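Lectin 2 (PDB 4TQK) binds N-acetylglucosamine through sites spaced around a beta-propeller, and so probably recognises glycans that carry this sugar. Local coordinates at residues T57-L62 with F77-V82; G138-R143 with A153-K158; K193-S198 with D214-D219; G247-W252 with G273-W278. The protein carries 1 engineered substitution. All blocks are in the same frame, centred on the assembly; numbering follows the deposited sequence.

Contact 1: residues T57-L62 with F77-V82; sequences TKHVRL and FGNAGV. With NAG (2-acetamido-2-deoxy-beta-D-glucopyranose), chain D.
The imidazole of His59 lies against the backbone of Gly78, its CD2 3.5 Å from Gly78 CA. Methyl C8 of the bound N-acetylglucosamine sits 3.4 Å above one ring face, offset toward the rim, and CB of Lys58 covers the opposite face over the centre. The edge of the ring does polar work. His59 NE2 donates an almost straight bond (175°) to Asn79 OD1 at 2.8 Å, with the oxygen in the ring plane. Lys58 NZ reaches Asn79 OD1 at 3.2 Å, its chain bent at chi3 (60°). An amide oxygen can accept two N-H donors at once, and here they come from opposite faces of its plane, off the lone pairs. ND1 of His59 is taken by Leu55 N, which fixes the ring's rotation. Next along the strand, Val60 and Phe77 form an antiparallel hydrogen-bonded pair: Phe77 N gives a bond of 2.8 Å to Val60 O, and the return bond is weak. The Phe77 ring lies beside Val60 CG1 and meets Leu62 CD1 at its edge, packing between this blade and the next, against Leu120 and Ile131. Asn79 N donates to the sugar's acetamido oxygen O7 at 2.9 Å. With the acetyl group held by a backbone N-H and its methyl on an imidazole face, the contact is suited to recognise the N-acetyl substituent, and the Lys58–Asn79–His59 network probably keeps that ring in place.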
# COMPACT_ATOMS: atom_id res chain seq x y z
N THR A 57 18.10 24.65 1.53
CA THR A 57 18.87 25.50 0.62
C THR A 57 20.02 24.77 -0.09
O THR A 57 20.59 25.30 -1.05
CB THR A 57 19.41 26.75 1.34
OG1 THR A 57 19.81 26.39 2.67
CG2 THR A 57 18.33 27.82 1.44
N LYS A 58 20.37 23.57 0.37
CA LYS A 58 21.49 22.82 -0.22
C LYS A 58 21.06 21.50 -0.85
O LYS A 58 21.66 21.04 -1.82
CB LYS A 58 22.55 22.49 0.83
CG LYS A 58 22.97 23.62 1.73
CD LYS A 58 24.02 23.15 2.74
CE LYS A 58 25.27 22.62 2.03
NZ LYS A 58 26.39 22.26 2.97
N HIS A 59 20.03 20.88 -0.29
CA HIS A 59 19.80 19.48 -0.58
C HIS A 59 18.44 19.19 -1.19
O HIS A 59 17.54 20.02 -1.14
CB HIS A 59 19.96 18.66 0.70
CG HIS A 59 21.22 18.96 1.47
ND1 HIS A 59 21.20 19.39 2.76
CD2 HIS A 59 22.52 18.86 1.09
CE1 HIS A 59 22.46 19.55 3.18
NE2 HIS A 59 23.26 19.24 2.20
N VAL A 60 18.30 17.99 -1.75
CA VAL A 60 17.05 17.55 -2.35
C VAL A 60 16.59 16.25 -1.71
O VAL A 60 17.36 15.29 -1.59
CB VAL A 60 17.21 17.34 -3.86
CG1 VAL A 60 16.02 16.57 -4.43
CG2 VAL A 60 17.39 18.69 -4.58
N ARG A 61 15.32 16.22 -1.29
CA ARG A 61 14.79 15.06 -0.58
C ARG A 61 13.49 14.56 -1.22
O ARG A 61 12.51 15.31 -1.35
CB ARG A 61 14.59 15.40 0.90
CG ARG A 61 15.91 15.57 1.65
CD ARG A 61 15.73 16.20 3.02
NE ARG A 61 15.66 17.66 2.96
CZ ARG A 61 15.45 18.45 4.01
NH1 ARG A 61 15.29 17.93 5.23
NH2 ARG A 61 15.40 19.78 3.84
N LEU A 62 13.50 13.30 -1.64
CA LEU A 62 12.42 12.75 -2.45
C LEU A 62 12.01 11.36 -1.97
O LEU A 62 12.62 10.81 -1.05
CB LEU A 62 12.87 12.63 -3.91
CG LEU A 62 13.49 13.86 -4.59
CD1 LEU A 62 14.06 13.49 -5.97
CD2 LEU A 62 12.47 15.00 -4.72
N PHE A 77 19.68 13.77 -1.76
CA PHE A 77 20.94 14.22 -2.34
C PHE A 77 21.57 15.19 -1.34
O PHE A 77 21.18 16.36 -1.28
CB PHE A 77 20.70 14.98 -3.65
CG PHE A 77 20.09 14.15 -4.75
CD1 PHE A 77 20.87 13.71 -5.82
CD2 PHE A 77 18.74 13.86 -4.75
CE1 PHE A 77 20.31 12.98 -6.84
CE2 PHE A 77 18.17 13.12 -5.77
CZ PHE A 77 18.95 12.68 -6.82
N GLY A 78 22.55 14.71 -0.59
CA GLY A 78 23.14 15.51 0.48
C GLY A 78 24.46 16.15 0.12
O GLY A 78 24.67 16.58 -1.01
N ASN A 79 25.36 16.22 1.09
CA ASN A 79 26.69 16.79 0.88
C ASN A 79 27.60 15.88 0.07
O ASN A 79 28.00 16.26 -1.04
CB ASN A 79 27.36 17.18 2.21
CG ASN A 79 26.65 18.33 2.91
OD1 ASN A 79 26.05 19.19 2.27
ND2 ASN A 79 26.73 18.35 4.24
N ALA A 80 27.91 14.70 0.60
CA ALA A 80 28.87 13.79 -0.05
C ALA A 80 28.27 12.91 -1.17
O ALA A 80 29.00 12.19 -1.86
CB ALA A 80 29.58 12.93 0.97
N GLY A 81 26.96 12.96 -1.34
CA GLY A 81 26.32 12.22 -2.41
C GLY A 81 24.87 11.90 -2.13
O GLY A 81 24.20 12.61 -1.37
N VAL A 82 24.39 10.81 -2.73
CA VAL A 82 23.01 10.38 -2.61
C VAL A 82 22.90 9.30 -1.54
O VAL A 82 23.65 8.32 -1.55
CB VAL A 82 22.46 9.81 -3.94
CG1 VAL A 82 20.92 9.60 -3.86
CG2 VAL A 82 22.81 10.72 -5.10
C1 NAG D . 26.05 13.44 6.67
C2 NAG D . 24.77 13.24 5.86
C3 NAG D . 23.86 12.30 6.64
C4 NAG D . 24.62 11.02 6.97
C5 NAG D . 25.98 11.33 7.62
C6 NAG D . 26.83 10.08 7.89
C7 NAG D . 24.22 15.16 4.50
C8 NAG D . 23.43 16.43 4.39
N2 NAG D . 24.13 14.52 5.66
O1 NAG D . 26.87 14.38 6.02
O3 NAG D . 22.70 12.05 5.87
O4 NAG D . 23.85 10.19 7.81
O5 NAG D . 26.71 12.21 6.78
O6 NAG D . 27.59 9.77 6.73
O7 NAG D . 24.91 14.76 3.55
O HOH W 1 23.17 18.64 -2.69

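Contact 2: residues G138-R143 with A153-K158; sequences GVLVSR and ATLVLK
Val139 and Val141 project from one face of an antiparallel strand pair, and Val156, the extra residue of a beta bulge in the outer part of a propeller blade, touches both. Val156 CG2 lies 3.7 Å from Val141 CG2 and 3.9 Å from Val139 CG1; its chi1 of -69° puts that methyl between the backbone N and the carbonyl carbon, turned to the neighbouring strand. Beta-branched valine suits this spot, since it carries two methyls close to the backbone, so that one residue can meet both neighbours. The backbone sets them there. Val141 and Thr154 make a hydrogen-bonded pair with bonds in both directions, the shorter from Val141 N to Thr154 O at 2.8 Å. Beyond the bulge, Val139 O takes its bond from Val156 N while Val139 N donates to Leu157 O. On the other face, Leu140 packs against Leu155 through CD1 and also touches a bound N-acetylglucosamine. Farther out, Ile132 and Phe134 of strand 130-134 support Val139, and the Thr154 hydroxyl turns to Pro152 O. Gly138 ends the pairing where a side chain would collide with the opposite strand; its CA instead makes a CA-H...O contact of 3.4 Å with Leu157 O.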
# COMPACT_ATOMS: atom_id res chain seq x y z
N GLY A 138 25.13 19.45 -19.22
CA GLY A 138 24.01 18.79 -19.85
C GLY A 138 23.31 17.83 -18.89
O GLY A 138 23.26 18.06 -17.68
N VAL A 139 22.76 16.76 -19.45
CA VAL A 139 22.03 15.78 -18.67
C VAL A 139 22.99 14.66 -18.25
O VAL A 139 23.59 14.00 -19.10
CB VAL A 139 20.86 15.21 -19.49
CG1 VAL A 139 20.04 14.27 -18.65
CG2 VAL A 139 19.99 16.34 -20.02
N LEU A 140 23.13 14.49 -16.94
CA LEU A 140 23.93 13.40 -16.35
C LEU A 140 22.99 12.29 -15.91
O LEU A 140 22.01 12.55 -15.23
CB LEU A 140 24.69 13.88 -15.10
CG LEU A 140 25.84 14.89 -15.11
CD1 LEU A 140 27.07 14.31 -15.77
CD2 LEU A 140 25.39 16.17 -15.79
N VAL A 141 23.31 11.06 -16.28
CA VAL A 141 22.52 9.91 -15.83
C VAL A 141 23.37 8.88 -15.09
O VAL A 141 24.50 8.56 -15.51
CB VAL A 141 21.75 9.24 -16.99
CG1 VAL A 141 21.25 7.86 -16.59
CG2 VAL A 141 20.59 10.11 -17.42
N SER A 142 22.84 8.39 -13.97
CA SER A 142 23.44 7.28 -13.27
C SER A 142 22.47 6.10 -13.31
O SER A 142 21.30 6.23 -12.91
CB SER A 142 23.73 7.65 -11.83
OG SER A 142 24.20 6.52 -11.12
N ARG A 143 22.96 4.97 -13.80
CA ARG A 143 22.11 3.80 -13.95
C ARG A 143 21.97 3.04 -12.64
O ARG A 143 22.95 2.59 -12.05
CB ARG A 143 22.63 2.90 -15.09
CG ARG A 143 22.61 3.57 -16.46
CD ARG A 143 23.54 2.92 -17.47
NE ARG A 143 23.11 1.58 -17.87
CZ ARG A 143 22.33 1.32 -18.92
NH1 ARG A 143 21.89 2.31 -19.68
NH2 ARG A 143 21.98 0.06 -19.19
N ALA A 153 28.20 8.58 -12.93
CA ALA A 153 27.45 9.67 -13.53
C ALA A 153 27.98 9.95 -14.94
O ALA A 153 29.12 10.34 -15.11
CB ALA A 153 27.50 10.92 -12.67
N THR A 154 27.13 9.73 -15.94
CA THR A 154 27.54 9.87 -17.33
C THR A 154 26.71 10.92 -18.07
O THR A 154 25.47 10.89 -18.05
CB THR A 154 27.40 8.54 -18.06
OG1 THR A 154 28.04 7.51 -17.30
CG2 THR A 154 28.03 8.62 -19.44
N LEU A 155 27.40 11.83 -18.75
CA LEU A 155 26.78 12.84 -19.60
C LEU A 155 26.12 12.18 -20.81
O LEU A 155 26.82 11.86 -21.79
CB LEU A 155 27.85 13.79 -20.12
CG LEU A 155 27.73 15.28 -19.86
CD1 LEU A 155 28.79 16.00 -20.69
CD2 LEU A 155 26.32 15.86 -20.12
N VAL A 156 24.80 12.00 -20.77
CA VAL A 156 24.08 11.33 -21.86
C VAL A 156 23.64 12.28 -22.98
O VAL A 156 23.21 11.83 -24.05
CB VAL A 156 22.84 10.57 -21.37
CG1 VAL A 156 23.25 9.37 -20.56
CG2 VAL A 156 21.90 11.47 -20.59
N LEU A 157 23.74 13.58 -22.73
CA LEU A 157 23.26 14.57 -23.69
C LEU A 157 23.85 15.94 -23.34
O LEU A 157 23.73 16.40 -22.21
CB LEU A 157 21.73 14.62 -23.66
CG LEU A 157 21.00 15.50 -24.68
CD1 LEU A 157 21.23 15.00 -26.09
CD2 LEU A 157 19.49 15.59 -24.36
N LYS A 158 24.50 16.57 -24.31
CA LYS A 158 25.10 17.89 -24.12
C LYS A 158 24.14 19.05 -24.37
O LYS A 158 24.33 19.85 -25.29
CB LYS A 158 26.36 18.04 -24.99
CG LYS A 158 27.56 17.24 -24.50
CD LYS A 158 28.67 17.20 -25.54
CE LYS A 158 30.02 16.83 -24.94
NZ LYS A 158 30.06 15.42 -24.46

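Contact 3: residues K193-S198 with D214-D219; sequences KHVFIS and DNFCID. With NAG (2-acetamido-2-deoxy-beta-D-glucopyranose), chain F.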
# COMPACT_ATOMS: atom_id res chain seq x y z
N LYS A 193 13.33 30.37 -26.87
CA LYS A 193 12.43 30.62 -27.99
C LYS A 193 11.55 29.43 -28.37
O LYS A 193 10.64 29.58 -29.18
CB LYS A 193 13.22 31.07 -29.23
CG LYS A 193 14.13 32.26 -28.99
CD LYS A 193 14.66 32.81 -30.30
CE LYS A 193 13.62 33.71 -30.97
NZ LYS A 193 13.87 35.16 -30.71
N HIS A 194 11.82 28.27 -27.79
CA HIS A 194 11.03 27.08 -28.11
C HIS A 194 10.88 26.15 -26.92
O HIS A 194 11.71 26.13 -26.01
CB HIS A 194 11.67 26.26 -29.24
CG HIS A 194 12.29 27.08 -30.32
ND1 HIS A 194 11.62 27.43 -31.47
CD2 HIS A 194 13.53 27.62 -30.43
CE1 HIS A 194 12.41 28.16 -32.24
NE2 HIS A 194 13.57 28.29 -31.63
N VAL A 195 9.81 25.36 -26.96
CA VAL A 195 9.73 24.18 -26.14
C VAL A 195 10.47 23.11 -26.94
O VAL A 195 10.16 22.88 -28.12
CB VAL A 195 8.28 23.72 -25.92
CG1 VAL A 195 8.26 22.48 -25.03
CG2 VAL A 195 7.44 24.85 -25.30
N PHE A 196 11.45 22.47 -26.31
CA PHE A 196 12.20 21.39 -26.94
C PHE A 196 11.79 20.08 -26.30
O PHE A 196 11.41 20.06 -25.14
CB PHE A 196 13.70 21.56 -26.73
CG PHE A 196 14.28 22.79 -27.34
CD1 PHE A 196 14.72 22.79 -28.65
CD2 PHE A 196 14.44 23.94 -26.59
CE1 PHE A 196 15.28 23.91 -29.21
CE2 PHE A 196 15.01 25.08 -27.14
CZ PHE A 196 15.43 25.06 -28.45
N ILE A 197 11.90 19.00 -27.05
CA ILE A 197 11.77 17.68 -26.47
C ILE A 197 13.01 16.86 -26.84
O ILE A 197 13.58 17.03 -27.92
CB ILE A 197 10.44 16.98 -26.90
CG1 ILE A 197 10.62 15.46 -26.95
CG2 ILE A 197 9.98 17.46 -28.24
CD1 ILE A 197 9.77 14.80 -28.02
N SER A 198 13.46 16.02 -25.92
CA SER A 198 14.49 15.04 -26.24
C SER A 198 13.91 13.66 -26.04
O SER A 198 13.62 13.25 -24.91
CB SER A 198 15.73 15.21 -25.36
OG SER A 198 16.64 16.11 -25.96
N ASP A 214 6.74 26.97 -30.70
CA ASP A 214 7.30 28.31 -30.63
C ASP A 214 6.44 29.19 -29.74
O ASP A 214 5.88 30.20 -30.19
CB ASP A 214 7.46 28.90 -32.03
CG ASP A 214 8.28 27.99 -32.96
OD1 ASP A 214 9.23 27.33 -32.49
OD2 ASP A 214 7.95 27.92 -34.17
N ASN A 215 6.33 28.80 -28.47
CA ASN A 215 5.52 29.50 -27.48
C ASN A 215 5.87 29.01 -26.08
O ASN A 215 6.78 28.20 -25.92
CB ASN A 215 4.03 29.27 -27.76
CG ASN A 215 3.18 30.47 -27.41
OD1 ASN A 215 3.27 31.02 -26.31
ND2 ASN A 215 2.35 30.90 -28.36
N PHE A 216 5.16 29.51 -25.07
CA PHE A 216 5.28 29.06 -23.68
C PHE A 216 6.64 29.39 -23.08
O PHE A 216 7.01 28.83 -22.05
CB PHE A 216 5.03 27.54 -23.56
CG PHE A 216 3.61 27.13 -23.85
CD1 PHE A 216 2.58 27.45 -22.97
CD2 PHE A 216 3.30 26.38 -24.97
CE1 PHE A 216 1.28 27.06 -23.23
CE2 PHE A 216 2.00 25.98 -25.23
CZ PHE A 216 0.99 26.32 -24.36
N CYS A 217 7.36 30.31 -23.71
CA CYS A 217 8.74 30.61 -23.33
C CYS A 217 8.94 32.08 -23.02
O CYS A 217 8.13 32.94 -23.41
CB CYS A 217 9.70 30.17 -24.44
SG CYS A 217 9.74 28.38 -24.74
N ILE A 218 10.05 32.37 -22.32
CA ILE A 218 10.40 33.73 -21.96
C ILE A 218 10.57 34.62 -23.18
O ILE A 218 10.25 35.81 -23.14
CB ILE A 218 11.66 33.77 -21.07
CG1 ILE A 218 12.04 35.21 -20.74
CG2 ILE A 218 12.83 33.02 -21.73
CD1 ILE A 218 13.28 35.30 -19.87
N ASP A 219 11.07 34.06 -24.27
CA ASP A 219 11.22 34.84 -25.50
C ASP A 219 10.36 34.27 -26.61
O ASP A 219 10.67 34.44 -27.79
CB ASP A 219 12.68 34.93 -25.94
CG ASP A 219 12.90 35.98 -27.01
OD1 ASP A 219 12.12 36.96 -27.02
OD2 ASP A 219 13.84 35.82 -27.83
C1 NAG F . 0.13 36.04 -25.40
C2 NAG F . 0.44 34.67 -24.83
C3 NAG F . 1.00 33.80 -25.94
C4 NAG F . 0.02 33.77 -27.10
C5 NAG F . -0.36 35.19 -27.53
C6 NAG F . -1.41 35.18 -28.64
C7 NAG F . 1.00 34.74 -22.45
C8 NAG F . 2.11 34.74 -21.45
N2 NAG F . 1.38 34.77 -23.73
O1 NAG F . -0.37 36.85 -24.37
O3 NAG F . 1.20 32.51 -25.43
O4 NAG F . 0.57 33.06 -28.19
O5 NAG F . -0.83 35.93 -26.42
O6 NAG F . -1.64 36.49 -29.10
O7 NAG F . -0.17 34.74 -22.08
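OD1 of Asp214 accepts a bond from His194 ND1 at 2.6 Å, the shortest polar link between 193-198 and 214-219. The oxygen lies in the imidazole plane, while the donor meets it on the anti side and 31° out of the carboxylate plane, the two flat groups being turned 70° apart. A nearby carboxylate would probably favour a protonated histidine. Separately, Lys193 NZ forms a salt bridge with Asp219 OD2 at 3.0 Å, approaching from above the carboxylate plane; the lysine chain bends at chi3 and chi4 to bring its ammonium back to the aspartate. Deeper in, the contact turns apolar: Val195 CG2 packs 4.0 Å from Phe216 CB and also approaches the sulfur of Cys217, small groups that fill the corner where the strand meets the loop. The loop's other side serves the sugar. N-acetylglucosamine O3 donates to Asn215 OD1 at 2.7 Å. Asn215 ND2 donates to the sugar's O4 at 2.8 Å, so one amide meets two neighbouring hydroxyls. Phe216 N holds Asn215 OD1 on an in-plane lone pair, positioning the amide. Phe216 and Cys217 together face Ala220 in a G1 beta bulge, within a loop that joins successive blades of the propeller and lines a sugar site.

Contact 4: residues G247-W252 with G273-W278; sequences GKAGCW and GTDKGW. With NAG (2-acetamido-2-deoxy-beta-D-glucopyranose), chain G; NAG (2-acetamido-2-deoxy-beta-D-glucopyranose), chain F.
Gly247 O lies 3.1 Å from Gly273 CA in the tightest part of the contact, and glycine is needed at Gly273 because a beta carbon would run into the carbonyl oxygens of Gly247 and Lys248. Here the backbones pair directly: Thr274 N, at the start of a short 3-10 turn, donates to Gly247 O at 3.3 Å. The outer margin is looser and polar. A chi1 of 58° places Thr274 OG1 between its backbone N and carbonyl carbon, turned to Lys248, whose CA is 3.4 Å from that OG1 and whose extended chain carries its ammonium away. The small alanine lets Asp275 OD2 come within 3.3 Å of Ala249 CA at this solvent-facing edge. Each loop also faces a different N-acetylglucosamine. Lys248 N donates to O7 of one sugar, and the indole of Trp252 lies across the C4 side of the same ring. On the far side, Trp278 NE1 gives 2.7 Å to O3 of the second sugar, with methyl C8 3.4 Å above its indole face, and Lys276 O accepts from the acetamido N2 at 2.8 Å. These bonds are consistent with recognition of the acetamido group at both sites, with the methyl covered by Trp278, while Trp252 lies over the sugar ring of the other.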
# COMPACT_ATOMS: atom_id res chain seq x y z
N GLY A 247 -1.35 31.75 -18.56
CA GLY A 247 -0.71 32.92 -19.14
C GLY A 247 -1.24 34.21 -18.55
O GLY A 247 -1.52 34.29 -17.36
N LYS A 248 -1.36 35.23 -19.40
CA LYS A 248 -1.93 36.51 -18.99
C LYS A 248 -3.47 36.50 -19.03
O LYS A 248 -4.12 36.80 -18.04
CB LYS A 248 -1.41 37.62 -19.90
CG LYS A 248 0.06 37.91 -19.72
CD LYS A 248 0.49 39.01 -20.67
CE LYS A 248 2.00 39.17 -20.69
NZ LYS A 248 2.36 40.17 -21.73
N ALA A 249 -4.01 36.15 -20.18
CA ALA A 249 -5.46 36.18 -20.40
C ALA A 249 -6.18 34.90 -19.95
O ALA A 249 -7.40 34.82 -20.02
CB ALA A 249 -5.77 36.49 -21.85
N GLY A 250 -5.41 33.91 -19.50
CA GLY A 250 -5.98 32.65 -19.06
C GLY A 250 -5.06 31.47 -19.36
O GLY A 250 -3.85 31.65 -19.46
N CYS A 251 -5.64 30.28 -19.50
CA CYS A 251 -4.85 29.07 -19.73
C CYS A 251 -4.76 28.75 -21.22
O CYS A 251 -5.77 28.70 -21.92
CB CYS A 251 -5.44 27.86 -19.00
SG CYS A 251 -5.59 28.07 -17.22
N TRP A 252 -3.54 28.54 -21.67
CA TRP A 252 -3.27 28.19 -23.05
C TRP A 252 -2.78 26.76 -23.06
O TRP A 252 -2.15 26.32 -22.10
CB TRP A 252 -2.15 29.07 -23.61
CG TRP A 252 -2.52 30.50 -23.74
CD1 TRP A 252 -2.51 31.44 -22.76
CD2 TRP A 252 -2.94 31.16 -24.94
NE1 TRP A 252 -2.91 32.65 -23.27
CE2 TRP A 252 -3.19 32.50 -24.60
CE3 TRP A 252 -3.16 30.74 -26.25
CZ2 TRP A 252 -3.63 33.44 -25.54
CZ3 TRP A 252 -3.60 31.67 -27.18
CH2 TRP A 252 -3.82 33.00 -26.82
N GLY A 273 -5.04 33.35 -14.97
CA GLY A 273 -3.87 34.12 -15.37
C GLY A 273 -3.73 35.45 -14.64
O GLY A 273 -4.62 35.89 -13.92
N THR A 274 -2.58 36.09 -14.84
CA THR A 274 -2.30 37.39 -14.22
C THR A 274 -3.42 38.42 -14.44
O THR A 274 -3.72 39.21 -13.55
CB THR A 274 -0.97 37.96 -14.75
OG1 THR A 274 -1.03 38.09 -16.17
CG2 THR A 274 0.17 37.02 -14.40
N ASP A 275 -4.03 38.41 -15.63
CA ASP A 275 -5.14 39.32 -15.89
C ASP A 275 -6.28 39.20 -14.88
O ASP A 275 -6.99 40.18 -14.64
CB ASP A 275 -5.70 39.11 -17.30
CG ASP A 275 -4.79 39.64 -18.36
OD1 ASP A 275 -3.85 40.39 -18.01
OD2 ASP A 275 -5.01 39.34 -19.54
N LYS A 276 -6.46 38.02 -14.30
CA LYS A 276 -7.50 37.86 -13.29
C LYS A 276 -6.96 37.79 -11.87
O LYS A 276 -7.57 37.23 -10.96
CB LYS A 276 -8.43 36.71 -13.63
CG LYS A 276 -9.07 36.93 -14.97
CD LYS A 276 -10.58 36.85 -14.87
CE LYS A 276 -11.21 36.90 -16.25
NZ LYS A 276 -12.64 36.46 -16.19
N GLY A 277 -5.80 38.43 -11.68
CA GLY A 277 -5.28 38.68 -10.36
C GLY A 277 -4.40 37.58 -9.81
O GLY A 277 -3.90 37.71 -8.69
N TRP A 278 -4.19 36.52 -10.58
CA TRP A 278 -3.38 35.40 -10.11
C TRP A 278 -1.90 35.78 -10.05
O TRP A 278 -1.31 36.24 -11.04
CB TRP A 278 -3.63 34.14 -10.96
CG TRP A 278 -5.05 33.68 -10.83
CD1 TRP A 278 -6.14 34.24 -11.40
CD2 TRP A 278 -5.53 32.58 -10.04
NE1 TRP A 278 -7.27 33.57 -11.03
CE2 TRP A 278 -6.93 32.54 -10.19
CE3 TRP A 278 -4.92 31.63 -9.22
CZ2 TRP A 278 -7.72 31.58 -9.58
CZ3 TRP A 278 -5.70 30.67 -8.60
CH2 TRP A 278 -7.09 30.65 -8.78
C1 NAG G . -10.97 36.84 -9.12
C2 NAG G . -10.27 35.50 -9.25
C3 NAG G . -10.60 35.07 -10.67
C4 NAG G . -12.12 34.96 -10.81
C5 NAG G . -12.82 36.24 -10.36
C6 NAG G . -14.34 36.11 -10.37
C7 NAG G . -8.22 35.17 -7.91
C8 NAG G . -6.72 35.28 -7.91
N2 NAG G . -8.84 35.60 -9.01
O1 NAG G . -10.54 37.53 -7.98
O3 NAG G . -9.98 33.85 -11.00
O4 NAG G . -12.42 34.73 -12.15
O5 NAG G . -12.36 36.60 -9.07
O6 NAG G . -14.75 35.08 -9.49
O7 NAG G . -8.78 34.69 -6.93
C1 NAG F . 0.13 36.04 -25.40
C2 NAG F . 0.44 34.67 -24.83
C3 NAG F . 1.00 33.80 -25.94
C4 NAG F . 0.02 33.77 -27.10
C5 NAG F . -0.36 35.19 -27.53
C6 NAG F . -1.41 35.18 -28.64
C7 NAG F . 1.00 34.74 -22.45
C8 NAG F . 2.11 34.74 -21.45
N2 NAG F . 1.38 34.77 -23.73
O1 NAG F . -0.37 36.85 -24.37
O3 NAG F . 1.20 32.51 -25.43
O4 NAG F . 0.57 33.06 -28.19
O5 NAG F . -0.83 35.93 -26.42
O6 NAG F . -1.64 36.49 -29.10
O7 NAG F . -0.17 34.74 -22.08

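All four contacts lie 17 to 22 Å from the chain's centre, and each is only partly buried. Contact 2 pairs two regular strands and rests on aliphatic packing; contacts 1, 3 and 4 involve loops and rely more on polar side chains or backbone groups. Contact 1 has mostly buried touching residues, whereas contact 3 puts its salt bridge and His-carboxylate bond at the solvent side. Contacts 3 and 4 lie next to each other, meeting where Phe216 approaches Trp252, and share one N-acetylglucosamine: 214-219 binds its ring hydroxyls and 247-252 its acetamido oxygen. Contact 2 touches contact 3 through Leu157 and Ser198, while contact 1 stands across the chain's centre from contact 4.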